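Local coordinates for protein ORF48 (Lactococcus phage TP901-1, PDB 3UH8) that forms part of the phage baseplate, where its immunoglobulin-fold N-terminal domain probably serves as a structural building block of the host-adhesion apparatus, at residues Ser29-Ala34 / Thr78-Ala83; Pro50-Met55 / Ala96-Arg101; Phe5-Thr10 / Gln35-Gly40. All blocks are in the same frame, centred on the assembly; numbering follows the deposited sequence.

Contact 1: residues Ser29-Ala34 / Thr78-Ala83; sequences SQAIVA and TLKYVA
L79 turns its CG in between its own backbone N and carbonyl carbon (chi1 64°), and from there the CD1 branch leans over the neighbouring strand to touch A34 CB at 3.9 Å. K80 takes another course: CG lies anti to the backbone N (chi1 -177°) and the chain stays extended to NZ, carrying CE alongside the methyl of A31, with 3.9 Å between K80 CE and A31 CB. The aliphatic part of the lysine thus packs on the strand, while its ammonium end reaches past the pairing toward E3 of strand 2-9, a long and weak approach of charges.

The two strands run antiparallel, their axes 4.5 Å apart at closest approach. I32-Y81 and A34-L79 are hydrogen-bonded pairs, each with two backbone bonds; V33-K80 is the non-hydrogen-bonded pair between them, and A31-V82 a second one beyond I32-Y81. The bond from I32 N to Y81 O is 2.8 Å long, and the return bond from Y81 N to I32 O is almost straight (175° at the hydrogen). Past the end of strand 78-82 the ladder goes on: A83 N donates to Q30 O at 2.8 Å, and a water accepts from Q30 N while donating to A83 O.

In this immunoglobulin-like domain the pairing gives the sheet two unlike faces. I32, A34, L79 and Y81 point to the buried one, where L79 meets F98 and F100 of strand 92-103 and the Y81 ring stacks with that of F52. The phenol OH of Y81 is hydrogen-bonded to E67 and S84. A31, V33, K80 and V82 occupy the other face; there A31 CB approaches V82 CG2 to 4.2 Å. At the Q30 end the side-chain amide turns from the pairing to R23, where OE1 accepts from the backbone N.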
# COMPACT_ATOMS: atom_id res chain seq x y z
N SER A 29 -3.03 -0.02 -16.69
CA SER A 29 -3.07 0.01 -15.23
C SER A 29 -1.94 -0.78 -14.58
O SER A 29 -1.41 -1.73 -15.16
CB SER A 29 -4.45 -0.40 -14.70
OG SER A 29 -4.63 -1.80 -14.65
N GLN A 30 -1.54 -0.33 -13.39
CA GLN A 30 -0.44 -0.91 -12.61
C GLN A 30 -0.91 -1.01 -11.17
O GLN A 30 -1.28 0.01 -10.58
CB GLN A 30 0.83 -0.05 -12.70
CG GLN A 30 1.44 0.04 -14.08
CD GLN A 30 2.64 0.94 -14.08
OE1 GLN A 30 3.78 0.48 -14.02
NE2 GLN A 30 2.42 2.24 -14.10
N ALA A 31 -0.92 -2.22 -10.61
CA ALA A 31 -1.40 -2.41 -9.25
C ALA A 31 -0.46 -3.17 -8.34
O ALA A 31 0.25 -4.08 -8.79
CB ALA A 31 -2.77 -3.07 -9.28
N ILE A 32 -0.48 -2.80 -7.04
CA ILE A 32 0.31 -3.45 -5.99
C ILE A 32 -0.63 -4.35 -5.19
O ILE A 32 -1.56 -3.85 -4.54
CB ILE A 32 1.08 -2.43 -5.09
CG1 ILE A 32 2.15 -1.64 -5.90
CG2 ILE A 32 1.71 -3.13 -3.86
CD1 ILE A 32 2.78 -0.41 -5.17
N VAL A 33 -0.43 -5.67 -5.27
CA VAL A 33 -1.24 -6.65 -4.55
C VAL A 33 -0.46 -6.94 -3.27
O VAL A 33 0.69 -7.38 -3.33
CB VAL A 33 -1.53 -7.93 -5.40
CG1 VAL A 33 -2.45 -8.88 -4.65
CG2 VAL A 33 -2.12 -7.57 -6.75
N ALA A 34 -1.05 -6.61 -2.11
CA ALA A 34 -0.35 -6.79 -0.84
C ALA A 34 -1.03 -7.73 0.14
O ALA A 34 -2.23 -7.64 0.37
CB ALA A 34 -0.08 -5.44 -0.19
N THR A 78 -5.72 -9.36 2.40
CA THR A 78 -5.17 -8.91 1.11
C THR A 78 -5.80 -7.63 0.61
O THR A 78 -6.95 -7.32 0.94
CB THR A 78 -5.24 -10.01 0.04
OG1 THR A 78 -6.60 -10.33 -0.24
CG2 THR A 78 -4.45 -11.25 0.40
N LEU A 79 -5.04 -6.88 -0.20
CA LEU A 79 -5.49 -5.63 -0.82
C LEU A 79 -4.88 -5.45 -2.20
O LEU A 79 -3.79 -5.95 -2.48
CB LEU A 79 -5.25 -4.40 0.09
CG LEU A 79 -3.81 -4.01 0.45
CD1 LEU A 79 -3.19 -3.11 -0.61
CD2 LEU A 79 -3.78 -3.27 1.77
N LYS A 80 -5.58 -4.69 -3.05
CA LYS A 80 -5.12 -4.36 -4.39
C LYS A 80 -5.20 -2.85 -4.56
O LYS A 80 -6.30 -2.28 -4.56
CB LYS A 80 -5.96 -5.10 -5.46
CG LYS A 80 -5.51 -4.86 -6.89
CD LYS A 80 -6.41 -5.58 -7.88
CE LYS A 80 -6.03 -5.26 -9.30
NZ LYS A 80 -6.82 -6.06 -10.27
N TYR A 81 -4.04 -2.18 -4.65
CA TYR A 81 -3.97 -0.74 -4.85
C TYR A 81 -3.52 -0.42 -6.27
O TYR A 81 -2.45 -0.86 -6.68
CB TYR A 81 -3.05 -0.05 -3.80
CG TYR A 81 -2.64 1.35 -4.19
CD1 TYR A 81 -3.54 2.41 -4.14
CD2 TYR A 81 -1.37 1.61 -4.70
CE1 TYR A 81 -3.19 3.69 -4.55
CE2 TYR A 81 -1.00 2.89 -5.11
CZ TYR A 81 -1.91 3.92 -5.05
OH TYR A 81 -1.55 5.18 -5.46
N VAL A 82 -4.32 0.37 -7.01
CA VAL A 82 -3.99 0.79 -8.38
C VAL A 82 -3.14 2.06 -8.28
O VAL A 82 -3.61 3.06 -7.73
CB VAL A 82 -5.25 0.96 -9.27
CG1 VAL A 82 -4.88 1.47 -10.67
CG2 VAL A 82 -6.03 -0.35 -9.37
N ALA A 83 -1.89 2.00 -8.78
CA ALA A 83 -0.96 3.13 -8.75
C ALA A 83 -1.53 4.35 -9.45
O ALA A 83 -1.85 4.30 -10.65
CB ALA A 83 0.38 2.74 -9.37
O HOH W 1 -2.18 2.40 -12.76

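Contact 2: residues Pro50-Met55 / Ala96-Arg101; sequences PFFCLM and AYFSFR
R101 lays its guanidinium over the F51 ring in an off-centre cation-pi contact, CZ lying 4.9 Å from the ring centroid and the two planes only 22° apart. The extended arginine chain crosses the phenylalanine at about a right angle, with R101 CD 3.7 Å from F51 CD2. Its rotation is fixed by a nearly straight bond within its own strand, from R101 NE to S99 OG (2.8 Å), which lies in the guanidinium plane, and by a salt bridge from NH2 to E66. On the same face of the sheet, C53 CB sits over one face of the Y97 ring, 3.7 Å from its centroid, and the sulfur makes an oblique sulfur-aromatic contact.

The other face is apolar. P50 CB meets F100 CE2 at 3.6 Å, and F52 CE1 touches A96 CB at 3.7 Å. Between them the F52 and F98 rings meet obliquely, F98 CE1 at the edge of the F52 ring.

Paired backbone bonds join F51 with S99 and C53 with Y97. Strand 49-54 is flanked beyond this antiparallel pairing by strand 65-73, and strand 92-103 by strand 112-122, while strand 78-82 and helix 85-89 pack against the apolar face.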
# COMPACT_ATOMS: atom_id res chain seq x y z
N PRO A 50 -8.51 0.18 4.13
CA PRO A 50 -7.09 0.45 3.90
C PRO A 50 -6.84 1.73 3.11
O PRO A 50 -7.61 2.08 2.22
CB PRO A 50 -6.59 -0.79 3.15
CG PRO A 50 -7.80 -1.43 2.58
CD PRO A 50 -9.03 -0.83 3.19
N PHE A 51 -5.76 2.44 3.46
CA PHE A 51 -5.36 3.68 2.82
C PHE A 51 -3.92 3.64 2.37
O PHE A 51 -3.05 3.21 3.12
CB PHE A 51 -5.59 4.88 3.76
CG PHE A 51 -7.02 5.36 3.82
CD1 PHE A 51 -7.45 6.39 3.00
CD2 PHE A 51 -7.92 4.80 4.70
CE1 PHE A 51 -8.77 6.84 3.05
CE2 PHE A 51 -9.24 5.26 4.77
CZ PHE A 51 -9.66 6.27 3.93
N PHE A 52 -3.66 4.08 1.13
CA PHE A 52 -2.32 4.14 0.58
C PHE A 52 -1.73 5.50 0.97
O PHE A 52 -2.23 6.54 0.52
CB PHE A 52 -2.33 3.95 -0.95
CG PHE A 52 -0.99 4.20 -1.63
CD1 PHE A 52 -0.00 3.22 -1.62
CD2 PHE A 52 -0.73 5.41 -2.26
CE1 PHE A 52 1.23 3.45 -2.24
CE2 PHE A 52 0.50 5.63 -2.88
CZ PHE A 52 1.47 4.66 -2.87
N CYS A 53 -0.71 5.48 1.83
CA CYS A 53 -0.06 6.70 2.29
C CYS A 53 1.34 6.82 1.70
O CYS A 53 2.26 6.14 2.15
CB CYS A 53 -0.04 6.77 3.82
SG CYS A 53 -1.68 6.67 4.59
N LEU A 54 1.47 7.63 0.64
CA LEU A 54 2.75 7.87 -0.02
C LEU A 54 3.48 8.93 0.77
O LEU A 54 2.90 9.98 1.09
CB LEU A 54 2.58 8.29 -1.50
CG LEU A 54 3.85 8.77 -2.25
CD1 LEU A 54 4.81 7.61 -2.55
CD2 LEU A 54 3.49 9.49 -3.52
N MET A 55 4.75 8.71 1.09
CA MET A 55 5.50 9.66 1.87
C MET A 55 6.24 10.71 1.04
O MET A 55 6.80 10.40 -0.01
CB MET A 55 6.44 8.94 2.83
CG MET A 55 5.73 8.37 4.04
SD MET A 55 6.82 7.54 5.20
CE MET A 55 7.57 8.95 6.02
N ALA A 96 6.39 4.28 0.96
CA ALA A 96 4.97 4.32 1.30
C ALA A 96 4.59 3.31 2.39
O ALA A 96 5.41 2.47 2.76
CB ALA A 96 4.12 4.09 0.05
N TYR A 97 3.34 3.41 2.90
CA TYR A 97 2.79 2.51 3.92
C TYR A 97 1.25 2.43 3.82
O TYR A 97 0.63 3.34 3.27
CB TYR A 97 3.26 2.90 5.34
CG TYR A 97 2.55 4.08 5.96
CD1 TYR A 97 1.48 3.90 6.83
CD2 TYR A 97 2.99 5.39 5.72
CE1 TYR A 97 0.83 4.99 7.41
CE2 TYR A 97 2.37 6.48 6.32
CZ TYR A 97 1.28 6.28 7.16
OH TYR A 97 0.63 7.33 7.74
N PHE A 98 0.66 1.36 4.37
CA PHE A 98 -0.79 1.18 4.39
C PHE A 98 -1.35 1.42 5.78
O PHE A 98 -0.89 0.81 6.74
CB PHE A 98 -1.21 -0.19 3.84
CG PHE A 98 -1.00 -0.34 2.36
CD1 PHE A 98 -1.90 0.23 1.45
CD2 PHE A 98 0.09 -1.02 1.86
CE1 PHE A 98 -1.69 0.12 0.08
CE2 PHE A 98 0.29 -1.15 0.48
CZ PHE A 98 -0.60 -0.58 -0.40
N SER A 99 -2.35 2.31 5.88
CA SER A 99 -3.03 2.67 7.12
C SER A 99 -4.47 2.16 7.07
O SER A 99 -5.16 2.36 6.08
CB SER A 99 -3.00 4.19 7.32
OG SER A 99 -3.82 4.61 8.39
N PHE A 100 -4.91 1.48 8.15
CA PHE A 100 -6.25 0.89 8.24
C PHE A 100 -7.09 1.72 9.18
O PHE A 100 -6.72 1.91 10.34
CB PHE A 100 -6.16 -0.59 8.65
CG PHE A 100 -5.32 -1.42 7.69
CD1 PHE A 100 -3.94 -1.46 7.81
CD2 PHE A 100 -5.92 -2.11 6.64
CE1 PHE A 100 -3.17 -2.19 6.91
CE2 PHE A 100 -5.14 -2.85 5.74
CZ PHE A 100 -3.77 -2.87 5.87
N ARG A 101 -8.19 2.28 8.65
CA ARG A 101 -9.04 3.23 9.37
C ARG A 101 -10.53 2.91 9.42
O ARG A 101 -11.06 2.23 8.54
CB ARG A 101 -8.82 4.66 8.80
CG ARG A 101 -7.37 4.96 8.43
CD ARG A 101 -7.11 6.36 7.93
NE ARG A 101 -5.68 6.53 7.68
CZ ARG A 101 -5.12 7.61 7.15
NH1 ARG A 101 -5.87 8.64 6.79
NH2 ARG A 101 -3.81 7.66 6.96

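Contact 3: residues Phe5-Thr10 / Gln35-Gly40; sequences FITLST and QIVENG
T7 and Q35 run alongside each other on one face of the sheet, and the methyl of T7 makes the contact. CG2 of T7 stands anti to the backbone N, with OG1 as the branch beside that nitrogen (chi1 -47°), which turns the methyl across to Q35 CG, 3.8 Å from T7 CG2. The same methyl meets V37 CG2 at 3.8 Å. Q35 CB also approaches the F5 ring obliquely, 3.9 Å from F5 CZ. V37 holds a first torsion (131°) near eclipsed, with its CG1 3.9 Å from S9 CB.

The strands run in the same direction, a parallel pairing that lays the N-terminal strand of this immunoglobulin-like domain beside strand 30-38. The backbone bonds alternate as parallel pairing requires: Q35 N donates to I6 O and V37 N to L8 O, while L8 N and T10 N donate back to Q35 O and V37 O. The bond from V37 N to L8 O measures 2.7 Å.

L8 and I36 point to the opposite face from T7, Q35, S9 and V37. There they pack inward, L8 on F98 and F117, I36 on F100 and F45. Where strand 2-9 ends, T10 OG1 donates to E38 OE1 at 3.0 Å, meeting the oxygen on its anti side, 25° out of the carboxylate plane; the second oxygen of E38 is held in a salt bridge with K43. S9 OG is bonded to E12 N and T11 OG1, and also contacts a water, to which G40 N donates weakly.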
# COMPACT_ATOMS: atom_id res chain seq x y z
N PHE A 5 2.92 -8.41 -6.56
CA PHE A 5 2.63 -9.07 -5.29
C PHE A 5 3.76 -9.01 -4.27
O PHE A 5 4.88 -9.43 -4.56
CB PHE A 5 2.13 -10.51 -5.48
CG PHE A 5 1.70 -11.20 -4.21
CD1 PHE A 5 0.51 -10.86 -3.58
CD2 PHE A 5 2.48 -12.21 -3.64
CE1 PHE A 5 0.11 -11.50 -2.40
CE2 PHE A 5 2.07 -12.85 -2.46
CZ PHE A 5 0.89 -12.49 -1.85
N ILE A 6 3.43 -8.52 -3.06
CA ILE A 6 4.33 -8.39 -1.91
C ILE A 6 3.59 -8.69 -0.60
O ILE A 6 2.37 -8.51 -0.52
CB ILE A 6 5.07 -7.01 -1.85
CG1 ILE A 6 4.08 -5.82 -1.84
CG2 ILE A 6 6.15 -6.88 -2.92
CD1 ILE A 6 4.66 -4.54 -1.27
N THR A 7 4.33 -9.13 0.43
CA THR A 7 3.79 -9.41 1.76
C THR A 7 4.29 -8.32 2.71
O THR A 7 5.51 -8.16 2.88
CB THR A 7 4.18 -10.83 2.22
OG1 THR A 7 3.92 -11.76 1.17
CG2 THR A 7 3.44 -11.26 3.48
N LEU A 8 3.37 -7.56 3.32
CA LEU A 8 3.72 -6.47 4.23
C LEU A 8 3.37 -6.75 5.68
O LEU A 8 2.26 -7.20 5.97
CB LEU A 8 3.11 -5.13 3.77
CG LEU A 8 3.57 -4.62 2.41
CD1 LEU A 8 2.70 -3.50 1.93
CD2 LEU A 8 5.04 -4.20 2.42
N SER A 9 4.32 -6.47 6.58
CA SER A 9 4.19 -6.69 8.02
C SER A 9 3.90 -5.40 8.80
O SER A 9 4.30 -4.31 8.39
CB SER A 9 5.43 -7.38 8.57
OG SER A 9 5.31 -7.65 9.96
N THR A 10 3.21 -5.56 9.95
CA THR A 10 2.87 -4.46 10.86
C THR A 10 3.83 -4.46 12.06
O THR A 10 4.04 -3.43 12.69
CB THR A 10 1.41 -4.56 11.32
OG1 THR A 10 1.23 -5.77 12.07
CG2 THR A 10 0.42 -4.51 10.17
N GLN A 35 -0.23 -8.64 0.73
CA GLN A 35 -0.67 -9.58 1.77
C GLN A 35 -0.28 -8.94 3.12
O GLN A 35 0.90 -8.74 3.39
CB GLN A 35 -0.01 -10.96 1.58
CG GLN A 35 -0.20 -11.90 2.78
CD GLN A 35 -1.30 -12.90 2.56
OE1 GLN A 35 -1.13 -13.91 1.87
NE2 GLN A 35 -2.45 -12.66 3.18
N ILE A 36 -1.28 -8.53 3.92
CA ILE A 36 -1.05 -7.92 5.23
C ILE A 36 -0.73 -9.03 6.23
O ILE A 36 -1.40 -10.07 6.28
CB ILE A 36 -2.19 -6.97 5.66
CG1 ILE A 36 -2.59 -6.00 4.52
CG2 ILE A 36 -1.84 -6.20 6.92
CD1 ILE A 36 -1.44 -5.14 3.79
N VAL A 37 0.35 -8.82 6.96
CA VAL A 37 0.88 -9.78 7.91
C VAL A 37 1.16 -9.16 9.28
O VAL A 37 1.56 -8.00 9.38
CB VAL A 37 2.09 -10.53 7.26
CG1 VAL A 37 3.32 -10.58 8.15
CG2 VAL A 37 1.68 -11.93 6.81
N GLU A 38 0.88 -9.93 10.34
CA GLU A 38 1.14 -9.55 11.72
C GLU A 38 1.80 -10.78 12.35
O GLU A 38 1.16 -11.82 12.48
CB GLU A 38 -0.15 -9.14 12.46
CG GLU A 38 0.12 -8.44 13.78
CD GLU A 38 -0.99 -7.53 14.27
OE1 GLU A 38 -0.79 -6.30 14.28
OE2 GLU A 38 -2.05 -8.06 14.68
N ASN A 39 3.11 -10.66 12.65
CA ASN A 39 3.98 -11.72 13.19
C ASN A 39 4.14 -12.93 12.24
O ASN A 39 4.24 -14.08 12.69
CB ASN A 39 3.55 -12.15 14.61
CG ASN A 39 3.83 -11.15 15.70
OD1 ASN A 39 4.89 -10.51 15.75
ND2 ASN A 39 2.92 -11.04 16.64
N GLY A 40 4.19 -12.65 10.94
CA GLY A 40 4.36 -13.67 9.90
C GLY A 40 3.10 -14.44 9.53
O GLY A 40 3.19 -15.48 8.87
O HOH W 2 5.69 -10.27 10.51

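From the N terminus, strand 2-9 first finds its partner in contact 3, which closes the loop through residues 11-34 when strand 30-38 arrives. That strand also serves contact 1: its first half, within segment 29-34, waits for strand 78-82, closing residues 35-77, so the segments of contacts 1 and 3 alternate along the chain. Contact 2 opens at 50-55 and closes residues 56-95 when 96-101 arrives; it crosses contact 1 but follows contact 3 in series. Strand 30-38 thus sits between strands 2-9 and 78-82. The pair 49-54 and 92-103 meets them across the interior, where inward side chains of all three contacts pack together, L79 on P50 among them.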